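Local atomic coordinates of beta-porphyranase A (Bacteroides plebeius, PDB entry 4AW7), a protein that hydrolyses the red-algal polysaccharide porphyran at the linkages between beta-D-galactose and alpha-L-galactose-6-sulfate, releasing mostly disaccharides. Residues A[198-203]-A[546-551]; A[371-376]-A[384-389]; A[488-493]-A[568-573]; A[504-509]-A[582-587]. One frame throughout, in Å; residues are numbered along the deposited sequence. Where two conformers were deposited one is given.

Interaction 1 (A[198-203]-A[546-551])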
loop_
_atom_site.group_PDB
_atom_site.type_symbol
_atom_site.label_atom_id
_atom_site.label_comp_id
_atom_site.label_asym_id
_atom_site.label_seq_id
_atom_site.Cartn_x
_atom_site.Cartn_y
_atom_site.Cartn_z
ATOM N N PRO A 198 -5.600 -1.522 -11.027
ATOM C CA PRO A 198 -4.773 -0.328 -11.281
ATOM C C PRO A 198 -3.858 -0.525 -12.504
ATOM O O PRO A 198 -2.626 -0.363 -12.438
ATOM C CB PRO A 198 -4.002 -0.197 -9.978
ATOM C CG PRO A 198 -3.817 -1.591 -9.514
ATOM C CD PRO A 198 -5.142 -2.261 -9.830
ATOM N N ALA A 199 -4.478 -0.896 -13.617
ATOM C CA ALA A 199 -3.794 -1.200 -14.878
ATOM C C ALA A 199 -3.572 0.068 -15.676
ATOM O O ALA A 199 -4.100 0.245 -16.791
ATOM C CB ALA A 199 -4.571 -2.272 -15.663
ATOM N N TRP A 200 -2.821 1.012 -15.107
ATOM C CA TRP A 200 -2.616 2.322 -15.702
ATOM C C TRP A 200 -2.224 2.224 -17.168
ATOM O O TRP A 200 -2.662 3.048 -18.019
ATOM C CB TRP A 200 -1.570 3.118 -14.944
ATOM C CG TRP A 200 -1.805 3.312 -13.460
ATOM C CD1 TRP A 200 -0.809 3.613 -12.565
ATOM C CD2 TRP A 200 -3.044 3.326 -12.694
ATOM N NE1 TRP A 200 -1.331 3.788 -11.320
ATOM C CE2 TRP A 200 -2.698 3.631 -11.363
ATOM C CE3 TRP A 200 -4.397 3.101 -12.983
ATOM C CZ2 TRP A 200 -3.648 3.678 -10.333
ATOM C CZ3 TRP A 200 -5.324 3.154 -11.958
ATOM C CH2 TRP A 200 -4.945 3.426 -10.652
ATOM N N GLU A 201 -1.360 1.270 -17.468
ATOM C CA GLU A 201 -0.810 1.052 -18.791
ATOM C C GLU A 201 -1.811 0.568 -19.836
ATOM O O GLU A 201 -1.472 0.629 -21.034
ATOM C CB GLU A 201 0.331 0.019 -18.706
ATOM C CG GLU A 201 -0.047 -1.458 -18.468
ATOM C CD GLU A 201 -0.447 -1.844 -17.049
ATOM O OE1 GLU A 201 -0.491 -1.008 -16.141
ATOM O OE2 GLU A 201 -0.691 -3.034 -16.822
ATOM N N ASP A 202 -2.965 0.021 -19.464
ATOM C CA ASP A 202 -3.879 -0.544 -20.460
ATOM C C ASP A 202 -4.250 0.474 -21.528
ATOM O O ASP A 202 -4.418 1.664 -21.282
ATOM C CB ASP A 202 -5.148 -1.102 -19.827
ATOM C CG ASP A 202 -5.063 -2.545 -19.407
ATOM O OD1 ASP A 202 -4.019 -3.183 -19.573
ATOM O OD2 ASP A 202 -6.084 -3.048 -18.863
ATOM N N GLY A 203 -4.355 -0.023 -22.754
ATOM C CA GLY A 203 -4.765 0.826 -23.856
ATOM C C GLY A 203 -3.771 1.928 -24.150
ATOM O O GLY A 203 -4.137 3.067 -24.408
ATOM N N ILE A 546 2.204 -6.399 -21.358
ATOM C CA ILE A 546 2.805 -5.099 -21.121
ATOM C C ILE A 546 3.565 -5.169 -19.828
ATOM O O ILE A 546 3.004 -5.526 -18.787
ATOM C CB ILE A 546 1.762 -3.952 -21.035
ATOM C CG1 ILE A 546 0.804 -3.984 -22.242
ATOM C CG2 ILE A 546 2.493 -2.622 -20.853
ATOM C CD1 ILE A 546 -0.520 -3.254 -21.985
ATOM N N PHE A 547 4.838 -4.807 -19.883
ATOM C CA PHE A 547 5.616 -4.591 -18.676
ATOM C C PHE A 547 5.254 -3.227 -18.134
ATOM O O PHE A 547 5.319 -2.235 -18.831
ATOM C CB PHE A 547 7.113 -4.581 -18.957
ATOM C CG PHE A 547 7.974 -4.291 -17.735
ATOM C CD1 PHE A 547 8.299 -5.289 -16.881
ATOM C CD2 PHE A 547 8.366 -2.996 -17.436
ATOM C CE1 PHE A 547 9.067 -5.037 -15.743
ATOM C CE2 PHE A 547 9.157 -2.740 -16.298
ATOM C CZ PHE A 547 9.483 -3.763 -15.478
ATOM N N PHE A 548 4.822 -3.171 -16.875
ATOM C CA PHE A 548 4.630 -1.900 -16.182
ATOM C C PHE A 548 5.293 -2.009 -14.833
ATOM O O PHE A 548 4.852 -2.782 -13.987
ATOM C CB PHE A 548 3.161 -1.511 -16.056
ATOM C CG PHE A 548 2.966 -0.154 -15.434
ATOM C CD1 PHE A 548 3.580 0.971 -15.963
ATOM C CD2 PHE A 548 2.151 0.015 -14.326
ATOM C CE1 PHE A 548 3.433 2.194 -15.404
ATOM C CE2 PHE A 548 1.951 1.288 -13.762
ATOM C CZ PHE A 548 2.589 2.375 -14.311
ATOM N N GLY A 549 6.412 -1.303 -14.675
ATOM C CA GLY A 549 7.214 -1.478 -13.477
ATOM C C GLY A 549 8.176 -0.327 -13.277
ATOM O O GLY A 549 8.578 0.330 -14.239
ATOM N N MET A 550 8.562 -0.136 -12.015
ATOM C CA MET A 550 9.559 0.800 -11.602
ATOM C C MET A 550 10.888 0.065 -11.444
ATOM O O MET A 550 10.969 -0.936 -10.725
ATOM C CB MET A 550 9.114 1.418 -10.273
ATOM C CG MET A 550 10.016 2.564 -9.748
ATOM S SD MET A 550 11.634 2.085 -9.059
ATOM C CE MET A 550 11.120 1.106 -7.632
ATOM N N ILE A 551 11.899 0.530 -12.175
ATOM C CA ILE A 551 13.254 -0.001 -12.127
ATOM C C ILE A 551 14.109 1.041 -11.436
ATOM O O ILE A 551 14.195 2.184 -11.901
ATOM C CB ILE A 551 13.774 -0.332 -13.546
ATOM C CG1 ILE A 551 12.881 -1.367 -14.230
ATOM C CG2 ILE A 551 15.228 -0.838 -13.481
ATOM C CD1 ILE A 551 13.144 -1.561 -15.719
#

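Interaction 2 (A[371-376]-A[384-389])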
loop_
_atom_site.group_PDB
_atom_site.type_symbol
_atom_site.label_atom_id
_atom_site.label_comp_id
_atom_site.label_asym_id
_atom_site.label_seq_id
_atom_site.Cartn_x
_atom_site.Cartn_y
_atom_site.Cartn_z
ATOM N N GLU A 371 12.504 3.583 15.937
ATOM C CA GLU A 371 13.019 4.469 14.908
ATOM C C GLU A 371 13.715 3.670 13.839
ATOM O O GLU A 371 14.510 2.772 14.107
ATOM C CB GLU A 371 13.980 5.476 15.508
ATOM C CG GLU A 371 13.237 6.524 16.375
ATOM C CD GLU A 371 14.148 7.490 17.067
ATOM O OE1 GLU A 371 15.035 7.016 17.785
ATOM O OE2 GLU A 371 13.932 8.706 16.925
ATOM N N ARG A 372 13.442 3.989 12.591
ATOM C CA ARG A 372 14.200 3.428 11.503
ATOM C C ARG A 372 15.679 3.708 11.707
ATOM O O ARG A 372 16.056 4.796 12.148
ATOM C CB ARG A 372 13.747 4.047 10.179
ATOM C CG ARG A 372 12.418 3.565 9.704
ATOM C CD ARG A 372 11.879 4.463 8.611
ATOM N NE ARG A 372 10.667 3.910 7.988
ATOM C CZ ARG A 372 9.450 3.975 8.513
ATOM N NH1 ARG A 372 9.183 4.614 9.650
ATOM N NH2 ARG A 372 8.450 3.375 7.888
ATOM N N VAL A 373 16.494 2.724 11.337
ATOM C CA VAL A 373 17.940 2.914 11.253
ATOM C C VAL A 373 18.411 2.622 9.848
ATOM O O VAL A 373 17.683 2.026 9.047
ATOM C CB VAL A 373 18.733 2.101 12.299
ATOM C CG1 VAL A 373 18.274 2.550 13.725
ATOM C CG2 VAL A 373 18.555 0.598 12.084
ATOM N N ASP A 374 19.629 3.050 9.519
ATOM C CA ASP A 374 20.041 2.920 8.136
ATOM C C ASP A 374 20.218 1.470 7.741
ATOM O O ASP A 374 20.790 0.685 8.491
ATOM C CB ASP A 374 21.282 3.751 7.828
ATOM C CG ASP A 374 21.445 4.002 6.360
ATOM O OD1 ASP A 374 20.437 4.061 5.648
ATOM O OD2 ASP A 374 22.569 4.107 5.886
ATOM N N ILE A 375 19.766 1.130 6.550
ATOM C CA ILE A 375 19.908 -0.224 6.037
ATOM C C ILE A 375 19.900 -0.120 4.541
ATOM O O ILE A 375 19.195 0.710 4.009
ATOM C CB ILE A 375 18.828 -1.281 6.674
ATOM C CG1 ILE A 375 19.166 -2.718 6.237
ATOM C CG2 ILE A 375 17.383 -0.890 6.433
ATOM C CD1 ILE A 375 18.421 -3.829 7.031
ATOM N N THR A 376 20.723 -0.930 3.881
ATOM C CA THR A 376 20.786 -1.044 2.411
ATOM C C THR A 376 20.806 -2.505 2.015
ATOM O O THR A 376 21.146 -3.384 2.820
ATOM C CB THR A 376 22.036 -0.414 1.858
ATOM O OG1 THR A 376 23.195 -1.044 2.410
ATOM C CG2 THR A 376 22.031 1.075 2.133
ATOM N N VAL A 384 14.600 -4.970 2.663
ATOM C CA VAL A 384 15.163 -4.886 3.997
ATOM C C VAL A 384 14.569 -3.734 4.776
ATOM O O VAL A 384 14.296 -2.677 4.227
ATOM C CB VAL A 384 16.695 -4.756 3.946
ATOM C CG1 VAL A 384 17.296 -6.013 3.327
ATOM C CG2 VAL A 384 17.104 -3.485 3.187
ATOM N N GLN A 385 14.373 -3.955 6.073
ATOM C CA GLN A 385 13.943 -2.933 7.010
ATOM C C GLN A 385 14.694 -3.108 8.308
ATOM O O GLN A 385 15.083 -4.228 8.651
ATOM C CB GLN A 385 12.435 -3.026 7.284
ATOM C CG GLN A 385 11.572 -2.685 6.108
ATOM C CD GLN A 385 11.545 -1.204 5.782
ATOM O OE1 GLN A 385 11.408 -0.385 6.682
ATOM N NE2 GLN A 385 11.631 -0.851 4.511
ATOM N N ALA A 386 14.899 -2.032 9.045
ATOM C CA ALA A 386 15.450 -2.133 10.401
ATOM C C ALA A 386 14.925 -1.008 11.257
ATOM O O ALA A 386 14.783 0.128 10.805
ATOM C CB ALA A 386 16.985 -2.084 10.367
ATOM N N PHE A 387 14.673 -1.328 12.517
ATOM C CA PHE A 387 14.118 -0.397 13.516
ATOM C C PHE A 387 14.778 -0.635 14.848
ATOM O O PHE A 387 15.078 -1.775 15.221
ATOM C CB PHE A 387 12.591 -0.573 13.690
ATOM C CG PHE A 387 11.840 -0.650 12.401
ATOM C CD1 PHE A 387 11.452 0.503 11.747
ATOM C CD2 PHE A 387 11.539 -1.875 11.814
ATOM C CE1 PHE A 387 10.757 0.451 10.529
ATOM C CE2 PHE A 387 10.867 -1.942 10.612
ATOM C CZ PHE A 387 10.471 -0.788 9.970
ATOM N N LYS A 388 14.978 0.458 15.587
ATOM C CA LYS A 388 15.581 0.398 16.920
ATOM C C LYS A 388 14.645 1.071 17.911
ATOM O O LYS A 388 14.318 2.250 17.775
ATOM C CB LYS A 388 16.933 1.082 16.916
ATOM C CG LYS A 388 17.697 1.000 18.234
ATOM C CD LYS A 388 19.049 1.847 18.223
ATOM C CE LYS A 388 19.848 1.688 19.537
ATOM N NZ LYS A 388 19.146 2.241 20.742
ATOM N N ASP A 389 14.187 0.300 18.883
ATOM C CA ASP A 389 13.294 0.766 19.937
ATOM C C ASP A 389 14.012 0.609 21.253
ATOM O O ASP A 389 14.068 -0.483 21.805
ATOM C CB ASP A 389 12.030 -0.055 19.944
ATOM C CG ASP A 389 11.020 0.400 20.963
ATOM O OD1 ASP A 389 11.031 1.581 21.301
ATOM O OD2 ASP A 389 10.204 -0.447 21.391
HETATM O O HOH W 1 15.681 4.467 18.707
HETATM O O HOH W 2 10.834 2.141 5.896
#

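Interaction 3 (A[488-493]-A[568-573])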
loop_
_atom_site.group_PDB
_atom_site.type_symbol
_atom_site.label_atom_id
_atom_site.label_comp_id
_atom_site.label_asym_id
_atom_site.label_seq_id
_atom_site.Cartn_x
_atom_site.Cartn_y
_atom_site.Cartn_z
ATOM N N GLY A 488 15.720 6.177 -30.183
ATOM C CA GLY A 488 16.885 7.078 -30.235
ATOM C C GLY A 488 16.602 8.528 -29.860
ATOM O O GLY A 488 17.474 9.387 -30.003
ATOM N N SER A 489 15.413 8.819 -29.328
ATOM C CA SER A 489 15.008 10.166 -29.043
ATOM C C SER A 489 15.057 10.427 -27.521
ATOM O O SER A 489 14.253 9.894 -26.747
ATOM C CB SER A 489 13.609 10.417 -29.534
ATOM O OG SER A 489 13.277 11.775 -29.357
ATOM N N SER A 490 15.999 11.241 -27.088
ATOM C CA SER A 490 16.192 11.522 -25.675
ATOM C C SER A 490 14.968 12.196 -25.058
ATOM O O SER A 490 14.298 13.035 -25.666
ATOM C CB SER A 490 17.437 12.405 -25.504
ATOM O OG SER A 490 17.881 12.392 -24.156
ATOM N N LEU A 491 14.661 11.762 -23.819
ATOM C CA LEU A 491 13.635 12.356 -22.997
ATOM C C LEU A 491 14.281 13.039 -21.800
ATOM O O LEU A 491 15.109 12.424 -21.108
ATOM C CB LEU A 491 12.657 11.277 -22.510
ATOM C CG LEU A 491 11.769 10.669 -23.600
ATOM C CD1 LEU A 491 10.917 9.547 -23.035
ATOM C CD2 LEU A 491 10.803 11.723 -24.165
ATOM N N SER A 492 13.867 14.268 -21.562
ATOM C CA SER A 492 14.448 15.096 -20.514
ATOM C C SER A 492 13.481 15.268 -19.345
ATOM O O SER A 492 12.327 15.660 -19.532
ATOM C CB SER A 492 14.771 16.455 -21.110
ATOM O OG SER A 492 15.080 17.414 -20.121
ATOM N N PHE A 493 13.967 14.990 -18.138
ATOM C CA PHE A 493 13.176 15.126 -16.910
ATOM C C PHE A 493 13.846 16.093 -15.958
ATOM O O PHE A 493 14.896 15.730 -15.368
ATOM C CB PHE A 493 12.958 13.745 -16.258
ATOM C CG PHE A 493 12.092 12.840 -17.099
ATOM C CD1 PHE A 493 12.659 12.048 -18.077
ATOM C CD2 PHE A 493 10.718 12.823 -16.937
ATOM C CE1 PHE A 493 11.877 11.226 -18.887
ATOM C CE2 PHE A 493 9.936 12.027 -17.724
ATOM C CZ PHE A 493 10.509 11.225 -18.706
ATOM N N ASP A 568 18.284 12.592 -18.247
ATOM C CA ASP A 568 18.003 12.383 -19.672
ATOM C C ASP A 568 18.099 10.913 -19.930
ATOM O O ASP A 568 19.065 10.277 -19.519
ATOM C CB ASP A 568 18.963 13.217 -20.517
ATOM C CG ASP A 568 18.738 14.676 -20.272
ATOM O OD1 ASP A 568 17.823 15.260 -20.856
ATOM O OD2 ASP A 568 19.422 15.267 -19.400
ATOM N N ILE A 569 17.106 10.342 -20.633
ATOM C CA ILE A 569 17.153 8.911 -20.910
ATOM C C ILE A 569 16.820 8.658 -22.395
ATOM O O ILE A 569 15.994 9.359 -22.964
ATOM C CB ILE A 569 16.286 8.057 -19.945
ATOM C CG1 ILE A 569 14.815 8.267 -20.190
ATOM C CG2 ILE A 569 16.619 8.356 -18.499
ATOM C CD1 ILE A 569 13.951 7.321 -19.314
ATOM N N THR A 570 17.478 7.661 -22.961
ATOM C CA THR A 570 17.271 7.331 -24.373
ATOM C C THR A 570 17.146 5.823 -24.529
ATOM O O THR A 570 18.026 5.067 -24.150
ATOM C CB THR A 570 18.387 7.920 -25.285
ATOM O OG1 THR A 570 18.558 9.310 -24.992
ATOM C CG2 THR A 570 17.968 7.745 -26.767
ATOM N N PHE A 571 16.029 5.397 -25.130
ATOM C CA PHE A 571 15.810 4.010 -25.491
ATOM C C PHE A 571 16.182 3.837 -26.964
ATOM O O PHE A 571 15.923 4.730 -27.772
ATOM C CB PHE A 571 14.339 3.611 -25.287
ATOM C CG PHE A 571 13.869 3.714 -23.856
ATOM C CD1 PHE A 571 13.501 4.932 -23.308
ATOM C CD2 PHE A 571 13.857 2.587 -23.063
ATOM C CE1 PHE A 571 13.080 5.033 -21.983
ATOM C CE2 PHE A 571 13.416 2.683 -21.698
ATOM C CZ PHE A 571 13.059 3.891 -21.206
ATOM N N SER A 572 16.666 2.659 -27.280
ATOM C CA SER A 572 17.073 2.364 -28.667
ATOM C C SER A 572 15.897 2.001 -29.571
ATOM O O SER A 572 16.039 1.986 -30.825
ATOM C CB SER A 572 18.083 1.248 -28.631
ATOM O OG SER A 572 17.564 0.062 -28.105
ATOM N N ASP A 573 14.754 1.703 -28.954
ATOM C CA ASP A 573 13.545 1.289 -29.661
ATOM C C ASP A 573 12.363 2.167 -29.308
ATOM O O ASP A 573 12.386 2.892 -28.309
ATOM C CB ASP A 573 13.285 -0.203 -29.414
ATOM C CG ASP A 573 13.165 -0.574 -27.933
ATOM O OD1 ASP A 573 13.404 0.277 -27.071
ATOM O OD2 ASP A 573 12.898 -1.770 -27.636
HETATM O O HOH W 3 14.031 7.055 -26.246
HETATM O O HOH W 4 17.085 14.873 -23.407
#

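Interaction 4 (A[504-509]-A[582-587])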
loop_
_atom_site.group_PDB
_atom_site.type_symbol
_atom_site.label_atom_id
_atom_site.label_comp_id
_atom_site.label_asym_id
_atom_site.label_seq_id
_atom_site.Cartn_x
_atom_site.Cartn_y
_atom_site.Cartn_z
ATOM N N ARG A 504 23.358 8.504 -0.387
ATOM C CA ARG A 504 22.987 7.649 -1.509
ATOM C C ARG A 504 21.922 8.346 -2.357
ATOM O O ARG A 504 21.245 9.249 -1.915
ATOM C CB ARG A 504 22.447 6.327 -1.037
ATOM C CG ARG A 504 23.419 5.553 -0.202
ATOM C CD ARG A 504 22.879 4.191 0.201
ATOM N NE ARG A 504 21.645 4.232 0.998
ATOM C CZ ARG A 504 21.582 4.316 2.328
ATOM N NH1 ARG A 504 22.674 4.427 3.055
ATOM N NH2 ARG A 504 20.421 4.314 2.928
ATOM N N ALA A 505 21.806 7.913 -3.606
ATOM C CA ALA A 505 20.775 8.416 -4.503
ATOM C C ALA A 505 20.395 7.351 -5.488
ATOM O O ALA A 505 21.173 6.437 -5.796
ATOM C CB ALA A 505 21.282 9.670 -5.221
ATOM N N SER A 506 19.170 7.489 -5.987
ATOM C CA SER A 506 18.695 6.607 -7.046
ATOM C C SER A 506 17.611 7.295 -7.864
ATOM O O SER A 506 16.939 8.211 -7.394
ATOM C CB SER A 506 18.160 5.314 -6.509
ATOM O OG SER A 506 17.064 5.572 -5.691
ATOM N N LEU A 507 17.465 6.816 -9.097
ATOM C CA LEU A 507 16.355 7.186 -9.956
ATOM C C LEU A 507 15.320 6.050 -9.917
ATOM O O LEU A 507 15.670 4.879 -10.121
ATOM C CB LEU A 507 16.865 7.351 -11.393
ATOM C CG LEU A 507 15.791 7.510 -12.469
ATOM C CD1 LEU A 507 15.037 8.804 -12.356
ATOM C CD2 LEU A 507 16.459 7.324 -13.834
ATOM N N ARG A 508 14.057 6.407 -9.652
ATOM C CA ARG A 508 12.941 5.454 -9.752
ATOM C C ARG A 508 12.323 5.695 -11.120
ATOM O O ARG A 508 11.566 6.656 -11.319
ATOM C CB ARG A 508 11.953 5.748 -8.663
ATOM C CG ARG A 508 12.495 5.602 -7.257
ATOM C CD ARG A 508 11.504 5.977 -6.204
ATOM N NE ARG A 508 10.284 5.167 -6.179
ATOM C CZ ARG A 508 10.131 4.043 -5.526
ATOM N NH1 ARG A 508 11.086 3.527 -4.800
ATOM N NH2 ARG A 508 8.943 3.449 -5.602
ATOM N N MET A 509 12.673 4.828 -12.079
ATOM C CA MET A 509 12.263 4.982 -13.470
ATOM C C MET A 509 11.121 4.018 -13.746
ATOM O O MET A 509 11.358 2.801 -13.764
ATOM C CB MET A 509 13.462 4.657 -14.365
ATOM C CG MET A 509 13.160 4.607 -15.827
ATOM S SD MET A 509 14.518 4.175 -16.909
ATOM C CE MET A 509 14.771 2.471 -16.439
ATOM N N ILE A 582 11.281 9.752 -10.695
ATOM C CA ILE A 582 11.371 10.289 -9.331
ATOM C C ILE A 582 12.807 10.083 -8.857
ATOM O O ILE A 582 13.355 8.993 -8.997
ATOM C CB ILE A 582 10.388 9.560 -8.388
ATOM C CG1 ILE A 582 8.947 9.810 -8.841
ATOM C CG2 ILE A 582 10.575 10.008 -6.915
ATOM C CD1 ILE A 582 7.904 8.894 -8.220
ATOM N N LEU A 583 13.423 11.135 -8.292
ATOM C CA LEU A 583 14.746 10.980 -7.698
ATOM C C LEU A 583 14.596 10.741 -6.195
ATOM O O LEU A 583 13.887 11.470 -5.515
ATOM C CB LEU A 583 15.641 12.207 -7.926
ATOM C CG LEU A 583 16.160 12.385 -9.340
ATOM C CD1 LEU A 583 16.887 13.699 -9.476
ATOM C CD2 LEU A 583 17.076 11.227 -9.708
ATOM N N GLN A 584 15.292 9.729 -5.692
ATOM C CA GLN A 584 15.336 9.449 -4.253
ATOM C C GLN A 584 16.741 9.803 -3.766
ATOM O O GLN A 584 17.719 9.362 -4.360
ATOM C CB GLN A 584 15.032 7.996 -3.945
ATOM C CG GLN A 584 15.377 7.699 -2.501
ATOM C CD GLN A 584 14.958 6.346 -2.041
ATOM O OE1 GLN A 584 13.768 6.090 -1.932
ATOM N NE2 GLN A 584 15.951 5.465 -1.688
ATOM N N VAL A 585 16.801 10.612 -2.733
ATOM C CA VAL A 585 18.077 11.050 -2.149
ATOM C C VAL A 585 18.059 10.703 -0.655
ATOM O O VAL A 585 17.117 11.050 0.045
ATOM C CB VAL A 585 18.308 12.547 -2.343
ATOM C CG1 VAL A 585 19.663 12.951 -1.803
ATOM C CG2 VAL A 585 18.187 12.951 -3.821
ATOM N N GLU A 586 19.081 9.987 -0.218
ATOM C CA GLU A 586 19.239 9.693 1.184
ATOM C C GLU A 586 20.494 10.412 1.659
ATOM O O GLU A 586 21.620 10.032 1.343
ATOM C CB GLU A 586 19.314 8.214 1.344
ATOM C CG GLU A 586 18.023 7.515 0.968
ATOM C CD GLU A 586 18.180 6.033 1.138
ATOM O OE1 GLU A 586 18.930 5.416 0.357
ATOM O OE2 GLU A 586 17.627 5.488 2.104
ATOM N N LYS A 587 20.274 11.508 2.388
ATOM C CA LYS A 587 21.334 12.461 2.680
ATOM C C LYS A 587 21.649 12.481 4.171
ATOM O O LYS A 587 20.743 12.646 5.004
ATOM C CB LYS A 587 20.821 13.860 2.283
ATOM C CG LYS A 587 21.811 14.908 2.603
ATOM C CD LYS A 587 21.322 16.299 2.126
ATOM C CE LYS A 587 22.138 17.341 2.823
ATOM N NZ LYS A 587 21.809 18.692 2.341
HETATM O O HOH W 5 18.732 5.884 -2.728
HETATM O O HOH W 6 13.652 4.434 -4.162
#

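Interaction 1 (A[198-203]-A[546-551])
Phe548 holds its CG anti to the backbone N (chi1 -176°), which carries the ring off the strand to Trp200 and Glu201, while Glu201 sets its own CG between backbone N and carbonyl carbon and then bends at chi2, laying its carboxylate beside that ring. Glu201 OE1 comes to 3.4 Å from Phe548 CD2, with the carboxylate and ring planes only 25° apart. One atom further round the ring, Phe548 CE2 lies 3.8 Å from Trp200 CD1; the two aromatic groups approach by their rims without stacking, their planes 69° apart. The aliphatic part of Glu201 serves Ile546, its CG standing 3.7 Å from Ile546 CG2. An alanine in place of Phe548 would probably open a gap beside Trp200 CD1 and let the Glu201 carboxylate turn more freely. Other polar atoms bond outside the segments: Glu201 OE2 forms a salt bridge with Arg544, and Trp200 NE1 donates to Val250 O in helix 245-262. The type I turn 199-202, in the loop before potassium-binding Tyr207, therefore docks on edge strand 546-555 by aromatic and aliphatic packing with a carboxylate beside a ring, the charge of Glu201 probably balanced by Arg544 just before the strand.

Interaction 2 (A[371-376]-A[384-389])
A beta hairpin, strands 371-377 and 382-389, brings these segments together as antiparallel neighbours that are strongly twisted, their local directions 129° apart. Glu371 and Lys388 form the hydrogen-bonded pair: Lys388 N reaches Glu371 O at 2.8 Å, and Glu371 N returns a bond to Lys388 O at 2.9 Å. A water ties Glu371 OE1 to the same Lys388 O, while Glu371 OE2 forms a salt bridge with Arg29. Two residues on, past the non-hydrogen-bonded pair Arg372-Phe387, Val373 N donates to Ala386 O at 3.2 Å. Beyond this, side chains take over from backbone bonds. Ile375, with CG1 anti to its backbone N (chi1 -172°), extends CD1 to Val384 CB at 3.7 Å and also packs it against Ala386 CB. Val373 closes on Ala386 too, its CG2 lying 3.6 Å from Ala386 CB. On the sheet face bearing Arg372 and Phe387, the two side chains run alongside in the same direction; Arg372 CG touches Phe387 CE1 at 3.6 Å, and CE1 also stands over the centre of the guanidinium, whose plane is nearly perpendicular (83°) to the ring. A second water accepts from Arg372 NE and donates to Gln385 OE1. The guanidinium is gripped further by carbonyls of Met305 and Ser36 and by Gln308, and Gln385 NE2 bonds Glu306, which fastens this face to the end of helix 293-305. Along its other edge, strand 371-377 pairs with strand 21-25, whose Val24 packs on Ile375 and Ala386.

Interaction 3 (A[488-493]-A[568-573])
Ser490 and Thr570 face each other with their hydroxyls close, Ser490 OG 3.3 Å from Thr570 OG1, while the methyl of Thr570 turns the other way. Its CG2, anti to the backbone N (chi1 -50° for OG1), lies against the glycine that starts the facing segment, 3.5 Å from Gly488 C. Ser490 OG in turn shares a water with Asp568 OD1. The same carboxylate oxygen swings toward the neighbouring strand and meets Ser492 CB at 3.3 Å, while Asp568 OD2 and Ser492 OG are both bonded to Asn566 ND2. Replacing Thr570 by a glycine would probably uncover the Gly488 backbone and take from Ser490 its hydroxyl neighbour. Leu491, Phe493 and Ile569 occupy the opposite side of the pair, and they touch lightly: Ile569 CG1 is 4.4 Å from both Leu491 CB and Phe493 CE1. These side chains are directed instead at strand 577-589, where Val578 receives Leu491 and Phe493, and Met581 receives Phe493 and Ile569. The backbones carry the join. Leu491 and Ile569 make a hydrogen-bonded pair, with Leu491 N to Ile569 O at 2.9 Å and a nearly straight N-H...O angle of 171°, and Ile569 N to Leu491 O. Past the strand ends Gly488 N still donates a hydrogen bond to Phe571 O at 2.8 Å, and a water spans Ser489 O and Phe571 N. Such a two-faced antiparallel pair, polar outside and apolar inside, is characteristic of a beta-sandwich; here it forms one edge of the four-stranded sheet, where 491-498 is an outermost strand.

Interaction 4 (A[504-509]-A[582-587])
Arg504 and Glu586 reach each other at the end of one sheet face, where Arg504, its chain bent at chi3 (-60°), folds its head back over the glutamate. In one of the two conformers modelled for Glu586, NE donates to Glu586 OE1 at 3.0 Å in a salt bridge of tentative and far from ideal geometry: the oxygen is met from above the carboxylate plane, and guanidinium and carboxylate stand 85° to each other. Both charges have second partners, Arg504 NH2 in Asp374 and Glu586 OE2 in Arg30, so the pair belongs to a larger charge network. Next along the same face, Ser506 OG packs on Gln584 CB at 3.6 Å. The extended Gln584 chain, leaving with CG anti to the backbone N (chi1 168°), carries its amide between two waters: NE2 gives a proton to one that, in that conformer, also donates to Glu586 OE1, and OE1 weakly accepts from one bound to Arg508 NH1. Arg508 runs side by side with Ile582, CB to CB 4.1 Å, before its own bend at chi3 delivers NE to Asp252 and NH2 to Glu248 on helix 245-262. The other face is apolar; there Leu507 CD1 lies 4.1 Å from Leu583 CD2, with Ala505 and Val585 alongside. Backbone bonds alternate in regular register, among them Arg508 N to Ile582 O and Gln584 N to Ser506 O, both 2.8 Å. The antiparallel pair thus has a mixed, largely polar face and an apolar one on which Leu507 and Leu583 pack on Val567 of strand 563-570, as expected of one sheet in a beta-sandwich.

How the interactions relate
Along the chain interaction 2 comes first among the accessory strands, its hairpin closing before interactions 3 and 4 open, while interaction 1 spans back to the catalytic region. Interactions 1 and 4 share the five-stranded sheet: strand 503-514 lies between 577-589 and 546-555, and Ile551 N meets Met509 O at 2.8 Å. Interaction 3 belongs to the four-stranded sheet facing it, touching interaction 4 through Ile569 CD1 and Met509 SD, with centres about 19 Å apart. Interaction 2 meets interaction 4 through the Asp374-Arg504 salt bridge, joining its sheet to the C-terminal sandwich. Interactions 2, 3 and 4 thus build the beta sheets, and interaction 1 sets the C-terminal strands against the catalytic region.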